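UDP-glucose:anthocyanidin 3-O-glucosyltransferase (Clitoria ternatea, PDB 4REL) is a transferase of the GT-B fold, built from two domains with Rossmann-like parallel sheets, and holds the ligand KMP in a pocket. Local coordinates at residues F10-G15 and E80-F85; F62-G67 and P90-K95; T109-D114 and Q125-P130. All blocks are in the same frame, centred on the assembly; numbering follows the deposited sequence. Where two conformers were deposited one is given.

Contact 1 of 3, residues F10-G15 and E80-F85. With KMP (3,5,7-trihydroxy-2-(4-hydroxyphenyl)-4H-chromen-4-one), chain B.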
loop_
_atom_site.group_PDB
_atom_site.type_symbol
_atom_site.label_atom_id
_atom_site.label_comp_id
_atom_site.label_asym_id
_atom_site.label_seq_id
_atom_site.Cartn_x
_atom_site.Cartn_y
_atom_site.Cartn_z
ATOM N N PHE A 10 0.252 -2.794 -16.693
ATOM C CA PHE A 10 -1.045 -3.256 -16.173
ATOM C C PHE A 10 -1.146 -3.048 -14.670
ATOM O O PHE A 10 -0.640 -3.868 -13.905
ATOM C CB PHE A 10 -1.255 -4.756 -16.465
ATOM C CG PHE A 10 -1.280 -5.101 -17.939
ATOM C CD1 PHE A 10 -2.443 -4.949 -18.685
ATOM C CD2 PHE A 10 -0.141 -5.599 -18.563
ATOM C CE1 PHE A 10 -2.468 -5.269 -20.042
ATOM C CE2 PHE A 10 -0.151 -5.928 -19.915
ATOM C CZ PHE A 10 -1.325 -5.765 -20.657
ATOM N N PRO A 11 -1.815 -1.967 -14.236
ATOM C CA PRO A 11 -2.107 -1.872 -12.802
ATOM C C PRO A 11 -3.115 -2.924 -12.385
ATOM O O PRO A 11 -3.873 -3.417 -13.221
ATOM C CB PRO A 11 -2.771 -0.499 -12.675
ATOM C CG PRO A 11 -3.410 -0.277 -14.039
ATOM C CD PRO A 11 -2.388 -0.841 -14.994
ATOM N N PHE A 12 -3.120 -3.257 -11.099
ATOM C CA PHE A 12 -4.287 -3.866 -10.468
ATOM C C PHE A 12 -5.233 -2.676 -10.315
ATOM O O PHE A 12 -4.939 -1.733 -9.583
ATOM C CB PHE A 12 -3.878 -4.456 -9.117
ATOM C CG PHE A 12 -4.950 -5.280 -8.448
ATOM C CD1 PHE A 12 -5.522 -6.379 -9.082
ATOM C CD2 PHE A 12 -5.332 -4.993 -7.151
ATOM C CE1 PHE A 12 -6.498 -7.153 -8.428
ATOM C CE2 PHE A 12 -6.303 -5.759 -6.497
ATOM C CZ PHE A 12 -6.878 -6.836 -7.135
ATOM N N PRO A 13 -6.355 -2.689 -11.053
ATOM C CA PRO A 13 -7.089 -1.440 -11.319
ATOM C C PRO A 13 -8.034 -1.022 -10.187
ATOM O O PRO A 13 -9.224 -0.739 -10.407
ATOM C CB PRO A 13 -7.848 -1.768 -12.605
ATOM C CG PRO A 13 -8.146 -3.248 -12.467
ATOM C CD PRO A 13 -6.905 -3.832 -11.807
ATOM N N PHE A 14 -7.476 -0.952 -8.981
ATOM C CA PHE A 14 -8.250 -0.668 -7.776
ATOM C C PHE A 14 -7.513 0.247 -6.818
ATOM O O PHE A 14 -6.394 -0.065 -6.400
ATOM C CB PHE A 14 -8.607 -1.975 -7.076
ATOM C CG PHE A 14 -9.406 -2.893 -7.939
ATOM C CD1 PHE A 14 -10.775 -2.695 -8.088
ATOM C CD2 PHE A 14 -8.787 -3.921 -8.649
ATOM C CE1 PHE A 14 -11.525 -3.522 -8.921
ATOM C CE2 PHE A 14 -9.535 -4.745 -9.487
ATOM C CZ PHE A 14 -10.897 -4.542 -9.620
ATOM N N GLY A 15 -8.158 1.364 -6.478
ATOM C CA GLY A 15 -7.702 2.285 -5.444
ATOM C C GLY A 15 -6.217 2.392 -5.151
ATOM O O GLY A 15 -5.468 3.012 -5.905
ATOM N N GLU A 80 -15.548 -8.753 -4.633
ATOM C CA GLU A 80 -16.289 -9.061 -5.861
ATOM C C GLU A 80 -15.721 -8.404 -7.117
ATOM O O GLU A 80 -15.480 -9.084 -8.120
ATOM C CB GLU A 80 -17.775 -8.720 -5.745
ATOM C CG GLU A 80 -18.498 -9.001 -7.059
ATOM C CD GLU A 80 -20.001 -9.049 -6.931
ATOM O OE1 GLU A 80 -20.513 -8.982 -5.796
ATOM O OE2 GLU A 80 -20.669 -9.146 -7.982
ATOM N N LYS A 81 -15.495 -7.093 -7.074
ATOM C CA LYS A 81 -14.986 -6.415 -8.265
ATOM C C LYS A 81 -13.589 -6.887 -8.638
ATOM O O LYS A 81 -13.227 -6.886 -9.825
ATOM C CB LYS A 81 -15.020 -4.893 -8.101
ATOM C CG LYS A 81 -16.433 -4.313 -8.207
ATOM C CD LYS A 81 -16.442 -2.828 -7.891
ATOM C CE LYS A 81 -17.782 -2.207 -8.246
ATOM N NZ LYS A 81 -17.869 -0.803 -7.764
ATOM N N LEU A 82 -12.809 -7.291 -7.638
ATOM C CA LEU A 82 -11.478 -7.852 -7.893
ATOM C C LEU A 82 -11.605 -9.166 -8.661
ATOM O O LEU A 82 -10.917 -9.377 -9.661
ATOM C CB LEU A 82 -10.690 -8.100 -6.599
ATOM C CG LEU A 82 -10.653 -7.071 -5.470
ATOM C CD1 LEU A 82 -9.631 -7.482 -4.417
ATOM C CD2 LEU A 82 -10.361 -5.686 -5.965
ATOM N N ASP A 83 -12.465 -10.061 -8.179
ATOM C CA ASP A 83 -12.711 -11.322 -8.883
ATOM C C ASP A 83 -13.169 -11.084 -10.322
ATOM O O ASP A 83 -12.700 -11.744 -11.255
ATOM C CB ASP A 83 -13.801 -12.130 -8.170
ATOM C CG ASP A 83 -13.354 -12.696 -6.825
ATOM O OD1 ASP A 83 -12.141 -12.852 -6.593
ATOM O OD2 ASP A 83 -14.240 -13.017 -6.004
ATOM N N LEU A 84 -14.117 -10.163 -10.496
ATOM C CA LEU A 84 -14.699 -9.920 -11.820
ATOM C C LEU A 84 -13.645 -9.420 -12.796
ATOM O O LEU A 84 -13.593 -9.873 -13.944
ATOM C CB LEU A 84 -15.890 -8.952 -11.740
ATOM C CG LEU A 84 -17.159 -9.534 -11.096
ATOM C CD1 LEU A 84 -18.237 -8.467 -10.931
ATOM C CD2 LEU A 84 -17.704 -10.701 -11.930
ATOM N N PHE A 85 -12.785 -8.510 -12.347
ATOM C CA PHE A 85 -11.688 -8.085 -13.215
ATOM C C PHE A 85 -10.726 -9.232 -13.506
ATOM O O PHE A 85 -10.336 -9.440 -14.647
ATOM C CB PHE A 85 -10.892 -6.919 -12.623
ATOM C CG PHE A 85 -9.681 -6.567 -13.443
ATOM C CD1 PHE A 85 -9.827 -5.919 -14.667
ATOM C CD2 PHE A 85 -8.413 -6.924 -13.019
ATOM C CE1 PHE A 85 -8.724 -5.609 -15.438
ATOM C CE2 PHE A 85 -7.296 -6.624 -13.793
ATOM C CZ PHE A 85 -7.451 -5.959 -14.997
HETATM C C1 KMP B . -3.150 -9.808 1.020
HETATM C C2 KMP B . -2.691 -8.595 0.534
HETATM C C3 KMP B . -3.658 -7.665 -0.087
HETATM C C4 KMP B . -5.082 -8.050 -0.167
HETATM C C5 KMP B . -5.445 -9.290 0.344
HETATM C C6 KMP B . -4.500 -10.142 0.923
HETATM C C9 KMP B . -3.225 -6.353 -0.622
HETATM C C10 KMP B . -4.259 -5.484 -1.229
HETATM C C11 KMP B . -5.677 -5.972 -1.266
HETATM C C14 KMP B . -6.785 -5.158 -1.857
HETATM C C15 KMP B . -6.545 -4.034 -2.644
HETATM C C16 KMP B . -7.598 -3.304 -3.173
HETATM C C17 KMP B . -8.905 -3.689 -2.915
HETATM C C18 KMP B . -9.155 -4.810 -2.134
HETATM C C19 KMP B . -8.098 -5.542 -1.610
HETATM O O12 KMP B . -6.006 -7.205 -0.738
HETATM O O13 KMP B . -2.023 -6.004 -0.559
HETATM O O24 KMP B . -9.936 -2.966 -3.433
HETATM O O27 KMP B . -3.876 -4.272 -1.716
HETATM O O29 KMP B . -4.914 -11.345 1.407
HETATM O O30 KMP B . -1.377 -8.249 0.618
#

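Contact 2 of 3, residues F62-G67 and P90-K95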
loop_
_atom_site.group_PDB
_atom_site.type_symbol
_atom_site.label_atom_id
_atom_site.label_comp_id
_atom_site.label_asym_id
_atom_site.label_seq_id
_atom_site.Cartn_x
_atom_site.Cartn_y
_atom_site.Cartn_z
ATOM N N PHE A 62 -4.879 3.559 -22.081
ATOM C CA PHE A 62 -5.814 2.709 -22.814
ATOM C C PHE A 62 -6.786 2.041 -21.862
ATOM O O PHE A 62 -6.496 1.892 -20.671
ATOM C CB PHE A 62 -5.051 1.678 -23.653
ATOM C CG PHE A 62 -4.069 2.309 -24.603
ATOM C CD1 PHE A 62 -4.500 2.835 -25.806
ATOM C CD2 PHE A 62 -2.723 2.419 -24.271
ATOM C CE1 PHE A 62 -3.614 3.447 -26.668
ATOM C CE2 PHE A 62 -1.826 3.031 -25.135
ATOM C CZ PHE A 62 -2.271 3.542 -26.336
ATOM N N THR A 63 -7.944 1.653 -22.386
ATOM C CA THR A 63 -9.015 1.124 -21.543
ATOM C C THR A 63 -9.414 -0.301 -21.917
ATOM O O THR A 63 -9.686 -0.595 -23.084
ATOM C CB THR A 63 -10.259 2.010 -21.639
ATOM O OG1 THR A 63 -9.922 3.354 -21.263
ATOM C CG2 THR A 63 -11.370 1.494 -20.727
ATOM N N ILE A 64 -9.469 -1.173 -20.913
ATOM C CA ILE A 64 -9.965 -2.540 -21.093
ATOM C C ILE A 64 -11.174 -2.797 -20.187
ATOM O O ILE A 64 -11.524 -1.961 -19.346
ATOM C CB ILE A 64 -8.879 -3.594 -20.832
ATOM C CG1 ILE A 64 -8.343 -3.479 -19.403
ATOM C CG2 ILE A 64 -7.748 -3.467 -21.860
ATOM C CD1 ILE A 64 -7.305 -4.547 -19.037
ATOM N N SER A 65 -11.811 -3.950 -20.361
ATOM C CA SER A 65 -13.011 -4.284 -19.583
ATOM C C SER A 65 -12.745 -4.430 -18.082
ATOM O O SER A 65 -11.682 -4.902 -17.681
ATOM C CB SER A 65 -13.622 -5.592 -20.100
ATOM O OG SER A 65 -14.759 -5.953 -19.325
ATOM N N ASP A 66 -13.721 -4.045 -17.255
ATOM C CA ASP A 66 -13.633 -4.296 -15.819
ATOM C C ASP A 66 -14.267 -5.626 -15.408
ATOM O O ASP A 66 -14.204 -6.013 -14.238
ATOM C CB ASP A 66 -14.220 -3.134 -14.999
ATOM C CG ASP A 66 -15.692 -2.859 -15.308
ATOM O OD1 ASP A 66 -16.348 -3.654 -16.016
ATOM O OD2 ASP A 66 -16.208 -1.827 -14.823
ATOM N N GLY A 67 -14.857 -6.333 -16.369
ATOM C CA GLY A 67 -15.433 -7.639 -16.092
ATOM C C GLY A 67 -16.820 -7.583 -15.495
ATOM O O GLY A 67 -17.390 -8.613 -15.116
ATOM N N PRO A 90 -6.293 -13.277 -19.658
ATOM C CA PRO A 90 -5.275 -12.630 -20.486
ATOM C C PRO A 90 -5.850 -12.043 -21.772
ATOM O O PRO A 90 -5.284 -11.089 -22.286
ATOM C CB PRO A 90 -4.285 -13.765 -20.779
ATOM C CG PRO A 90 -5.072 -15.039 -20.574
ATOM C CD PRO A 90 -6.024 -14.714 -19.455
ATOM N N ASP A 91 -6.955 -12.577 -22.283
ATOM C CA ASP A 91 -7.501 -12.007 -23.516
ATOM C C ASP A 91 -7.957 -10.557 -23.371
ATOM O O ASP A 91 -7.794 -9.756 -24.290
ATOM C CB ASP A 91 -8.599 -12.885 -24.106
ATOM C CG ASP A 91 -8.035 -14.096 -24.807
ATOM O OD1 ASP A 91 -6.857 -14.031 -25.235
ATOM O OD2 ASP A 91 -8.758 -15.103 -24.923
ATOM N N ASN A 92 -8.513 -10.210 -22.218
ATOM C CA ASN A 92 -8.864 -8.823 -21.959
ATOM C C ASN A 92 -7.606 -7.963 -21.915
ATOM O O ASN A 92 -7.580 -6.849 -22.442
ATOM C CB ASN A 92 -9.637 -8.721 -20.644
ATOM C CG ASN A 92 -10.157 -7.323 -20.366
ATOM O OD1 ASN A 92 -10.581 -6.601 -21.275
ATOM N ND2 ASN A 92 -10.143 -6.936 -19.096
ATOM N N LEU A 93 -6.551 -8.482 -21.296
ATOM C CA LEU A 93 -5.290 -7.751 -21.263
ATOM C C LEU A 93 -4.726 -7.566 -22.661
ATOM O O LEU A 93 -4.157 -6.509 -22.978
ATOM C CB LEU A 93 -4.266 -8.463 -20.374
ATOM C CG LEU A 93 -4.715 -8.772 -18.952
ATOM C CD1 LEU A 93 -3.547 -9.448 -18.214
ATOM C CD2 LEU A 93 -5.125 -7.500 -18.243
ATOM N N ARG A 94 -4.885 -8.578 -23.512
ATOM C CA ARG A 94 -4.365 -8.501 -24.879
ATOM C C ARG A 94 -5.148 -7.509 -25.729
ATOM O O ARG A 94 -4.662 -7.033 -26.742
ATOM C CB ARG A 94 -4.346 -9.884 -25.548
ATOM C CG ARG A 94 -3.388 -10.868 -24.885
ATOM C CD ARG A 94 -3.413 -12.240 -25.556
ATOM N NE ARG A 94 -2.457 -13.157 -24.942
ATOM C CZ ARG A 94 -2.786 -14.256 -24.264
ATOM N NH1 ARG A 94 -4.062 -14.603 -24.112
ATOM N NH2 ARG A 94 -1.829 -15.006 -23.740
ATOM N N LYS A 95 -6.373 -7.198 -25.321
ATOM C CA LYS A 95 -7.105 -6.147 -26.022
ATOM C C LYS A 95 -6.391 -4.816 -25.742
ATOM O O LYS A 95 -6.258 -3.970 -26.621
ATOM C CB LYS A 95 -8.580 -6.104 -25.593
ATOM C CG LYS A 95 -9.499 -5.403 -26.582
ATOM C CD LYS A 95 -9.591 -3.903 -26.332
ATOM C CE LYS A 95 -10.302 -3.593 -25.022
ATOM N NZ LYS A 95 -10.851 -2.209 -24.981
#

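Contact 3 of 3, residues T109-D114 and Q125-P130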
loop_
_atom_site.group_PDB
_atom_site.type_symbol
_atom_site.label_atom_id
_atom_site.label_comp_id
_atom_site.label_asym_id
_atom_site.label_seq_id
_atom_site.Cartn_x
_atom_site.Cartn_y
_atom_site.Cartn_z
ATOM N N THR A 109 7.773 -4.293 -26.020
ATOM C CA THR A 109 9.077 -4.914 -25.769
ATOM C C THR A 109 9.271 -5.345 -24.317
ATOM O O THR A 109 10.222 -6.063 -24.005
ATOM C CB THR A 109 10.229 -3.990 -26.170
ATOM O OG1 THR A 109 10.133 -2.769 -25.432
ATOM C CG2 THR A 109 10.153 -3.669 -27.661
ATOM N N CYS A 110 8.367 -4.920 -23.434
ATOM C CA CYS A 110 8.523 -5.173 -22.013
ATOM C C CYS A 110 7.178 -4.924 -21.336
ATOM O O CYS A 110 6.440 -4.030 -21.739
ATOM C CB CYS A 110 9.598 -4.239 -21.439
ATOM S SG CYS A 110 9.959 -4.494 -19.690
ATOM N N ILE A 111 6.841 -5.728 -20.330
ATOM C CA ILE A 111 5.628 -5.496 -19.561
ATOM C C ILE A 111 5.988 -5.248 -18.109
ATOM O O ILE A 111 6.811 -5.971 -17.537
ATOM C CB ILE A 111 4.639 -6.681 -19.668
ATOM C CG1 ILE A 111 4.063 -6.732 -21.097
ATOM C CG2 ILE A 111 3.494 -6.537 -18.652
ATOM C CD1 ILE A 111 3.135 -7.905 -21.360
ATOM N N ILE A 112 5.397 -4.202 -17.531
ATOM C CA ILE A 112 5.426 -4.002 -16.085
ATOM C C ILE A 112 4.005 -4.187 -15.610
ATOM O O ILE A 112 3.077 -3.589 -16.145
ATOM C CB ILE A 112 5.881 -2.590 -15.684
ATOM C CG1 ILE A 112 7.291 -2.315 -16.191
ATOM C CG2 ILE A 112 5.852 -2.412 -14.160
ATOM C CD1 ILE A 112 7.740 -0.904 -15.937
ATOM N N ALA A 113 3.822 -5.015 -14.597
ATOM C CA ALA A 113 2.480 -5.252 -14.093
ATOM C C ALA A 113 2.469 -5.364 -12.586
ATOM O O ALA A 113 3.414 -5.870 -11.975
ATOM C CB ALA A 113 1.897 -6.513 -14.714
ATOM N N ASP A 114 1.387 -4.881 -11.988
ATOM C CA ASP A 114 1.142 -5.150 -10.579
ATOM C C ASP A 114 1.162 -6.669 -10.431
ATOM O O ASP A 114 0.595 -7.370 -11.256
ATOM C CB ASP A 114 -0.227 -4.588 -10.184
ATOM C CG ASP A 114 -0.492 -4.689 -8.692
ATOM O OD1 ASP A 114 -0.543 -3.635 -8.015
ATOM O OD2 ASP A 114 -0.641 -5.821 -8.189
ATOM N N GLN A 125 4.666 -13.857 -21.811
ATOM C CA GLN A 125 5.249 -15.079 -22.351
ATOM C C GLN A 125 4.832 -15.312 -23.805
ATOM O O GLN A 125 5.642 -15.737 -24.634
ATOM C CB GLN A 125 4.933 -16.277 -21.449
ATOM C CG GLN A 125 5.692 -16.226 -20.124
ATOM C CD GLN A 125 5.180 -17.236 -19.118
ATOM O OE1 GLN A 125 4.063 -17.738 -19.240
ATOM N NE2 GLN A 125 5.991 -17.530 -18.112
ATOM N N THR A 126 3.579 -14.999 -24.112
ATOM C CA THR A 126 3.069 -15.081 -25.475
ATOM C C THR A 126 3.822 -14.148 -26.430
ATOM O O THR A 126 4.144 -14.521 -27.569
ATOM C CB THR A 126 1.569 -14.761 -25.504
ATOM O OG1 THR A 126 0.861 -15.835 -24.882
ATOM C CG2 THR A 126 1.085 -14.597 -26.926
ATOM N N LEU A 127 4.119 -12.942 -25.956
ATOM C CA LEU A 127 4.832 -11.949 -26.764
ATOM C C LEU A 127 6.343 -12.174 -26.754
ATOM O O LEU A 127 7.084 -11.533 -27.515
ATOM C CB LEU A 127 4.518 -10.539 -26.258
ATOM C CG LEU A 127 3.057 -10.101 -26.320
ATOM C CD1 LEU A 127 2.891 -8.724 -25.704
ATOM C CD2 LEU A 127 2.565 -10.108 -27.778
ATOM N N ASN A 128 6.790 -13.070 -25.878
ATOM C CA ASN A 128 8.217 -13.282 -25.617
ATOM C C ASN A 128 8.937 -11.996 -25.200
ATOM O O ASN A 128 9.977 -11.632 -25.771
ATOM C CB ASN A 128 8.929 -13.930 -26.817
ATOM C CG ASN A 128 10.305 -14.472 -26.456
ATOM O OD1 ASN A 128 10.521 -14.961 -25.346
ATOM N ND2 ASN A 128 11.248 -14.379 -27.395
ATOM N N VAL A 129 8.385 -11.316 -24.195
ATOM C CA VAL A 129 9.013 -10.115 -23.637
ATOM C C VAL A 129 9.193 -10.302 -22.138
ATOM O O VAL A 129 8.477 -11.097 -21.520
ATOM C CB VAL A 129 8.152 -8.835 -23.880
ATOM C CG1 VAL A 129 7.968 -8.573 -25.371
ATOM C CG2 VAL A 129 6.797 -8.950 -23.170
ATOM N N PRO A 130 10.145 -9.570 -21.541
ATOM C CA PRO A 130 10.290 -9.662 -20.085
ATOM C C PRO A 130 9.056 -9.193 -19.319
ATOM O O PRO A 130 8.354 -8.260 -19.743
ATOM C CB PRO A 130 11.482 -8.745 -19.785
ATOM C CG PRO A 130 11.684 -7.912 -21.015
ATOM C CD PRO A 130 11.197 -8.741 -22.159
#

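Contact 1 of 3, residues F10-G15 and E80-F85
Leu82 lays its CD2 methyl over the ring of Phe14. CD2 sits 3.4 Å from the centroid of the Phe14 ring, almost straight above it. This is a CH-pi contact. The other branch of Leu82 turns to the ligand: its CD1 is 3.5 Å from C18 of KMP, on the hydroxyphenyl ring. One leucine therefore joins the protein packing to the wall of the KMP pocket.

Phe12 fills in beside it. Its CZ meets Leu82 CD2 at 3.9 Å, and Leu82 CD1 lies in plane at its edge. Phe14 CD2 stands over the centre of one Phe12 face, while C15 of KMP comes to the edge. His17 and Phe116, both pocket residues, meet Phe12 edge-to-face.

A second CH-pi contact lies farther from the ligand. Pro13 CG is 3.5 Å from the centroid of the Phe85 ring, over its face, and Pro13 CD approaches Phe85 CE2 to 3.4 Å. Phe85 has CG anti to its own N (chi1 174°), which extends the ring toward the proline. Pro13 is the centre of an inverse gamma turn, with Phe14 N bonded to Phe12 O. Phe14 wedges its ring against helix 80-86: CZ is 3.3 Å from Lys81 O, and Phe85 CB lies at the ring edge.

The loop after strand 6-10 is thus joined to helix 80-86 beside the ligand. No hydrogen bond crosses between the two segments. Their fit depends on methyl, proline and aromatic surfaces, consistent with an apolar wall beside the hydroxyphenyl ring of KMP.

Contact 2 of 3, residues F62-G67 and P90-K95
Asn92 grips Ser65 with both ends of its amide. Ser65 N donates to Asn92 OD1 at 3.1 Å, in the carbonyl plane and on a lone pair. Asn92 ND2 returns a bond to Ser65 O at 2.9 Å, somewhat tilted from the carbonyl plane. Thr88 OG1 is a second partner of ND2 and helps fix the turn of the amide.

Ile64 packs tightly next to this clamp. Its CB is 3.5 Å from Asn92 OD1, and its CG2 is 3.4 Å from Asn92 O. With CG1 between the backbone N and the carbonyl carbon (chi1 60°), the branch is carried toward the helix, where CD1 reaches Leu93 CD2 at 3.8 Å. Phe85 and Ile40 also touch Ile64.

Strand 59-64 is an outermost strand of the parallel seven-stranded sheet in this Rossmann-like domain. Helix 89-104 packs on it; the axes of the pieces 62-64 and 90-95 run nearly antiparallel (155°) and come within 8.2 Å.

The outer side is more open to solvent. There the partly exposed Lys95 bends at chi2 and chi3, passes Ile64 CG2, and its NZ hydrogen-bonds Thr63 O at 2.7 Å, in the carbonyl plane. The OG of exposed Ser65 accepts from Gly67 N, an ST turn.

Contact 3 of 3, residues T109-D114 and Q125-P130
Ile111 and Val129 form the apolar centre. Ile111 CG1 meets Val129 CG2 at 4.1 Å, the two side chains crossing at about a right angle. The contact belongs to a beta-alpha-beta unit made of strand 110-114, helix 119-127 and strand 131-135. Val123 and Ala124 of that helix also pack on Ile111, so this side chain fills the space between strand and helix.

Two more apolar contacts flank it. Ile111 CD1 approaches Leu127 CD1 more loosely, at 4.4 Å, near the end of the helix. Cys110 SG lies 4.1 Å from Pro130 CG. Ile132 and Ser446 also touch the Cys110 side chain.

The backbone of Thr109 is packed closely by the loop that leads into the next strand. Val129 CB is 3.5 Å from Thr109 O, and Pro130 CD is 3.4 Å from the same oxygen. These are van der Waals contacts. Thr109 CB is directed away from the loop, and its OG1 is bonded to His6 N and to Ser446 OG.

The helix ends in a Schellman motif. Asn128 is its C-prime residue, with positive phi. Val129 N bonds to Ala124 O, and a weak bond joins Asn128 N to Gln125 O. The chain then turns back toward the sheet, placing Val129 against the strand and Pro130 just ahead of strand 131-135.

At the polar edge the sheet ladder begins. The backbone of Ile111 bonds to Pro130 and Ile132, the residues flanking Trp131, as in a parallel ladder. Ile111 N donates to Pro130 O at 3.0 Å, with an N-H...O angle of 170°.

From the N terminus, the chain leaves strand 6-10 and enters the loop of contact 1, which closes when helix 80-86 arrives. Contact 2 opens inside that span, at strand 59-64, and closes beyond it on helix 89-104. The two therefore cross along the chain. They also touch: Phe10 packs on Leu93, and Phe85 on the Ser65 backbone. Contact 3 follows in series, a short loop from strand 110-114 through helix 119-127. Backbone bonds from Phe10 to Ile112 and Asp114 join contact 1 to contact 3 in the sheet. Contacts 2 and 3 reach that same sheet. Together they tie helices and loops to one parallel sheet.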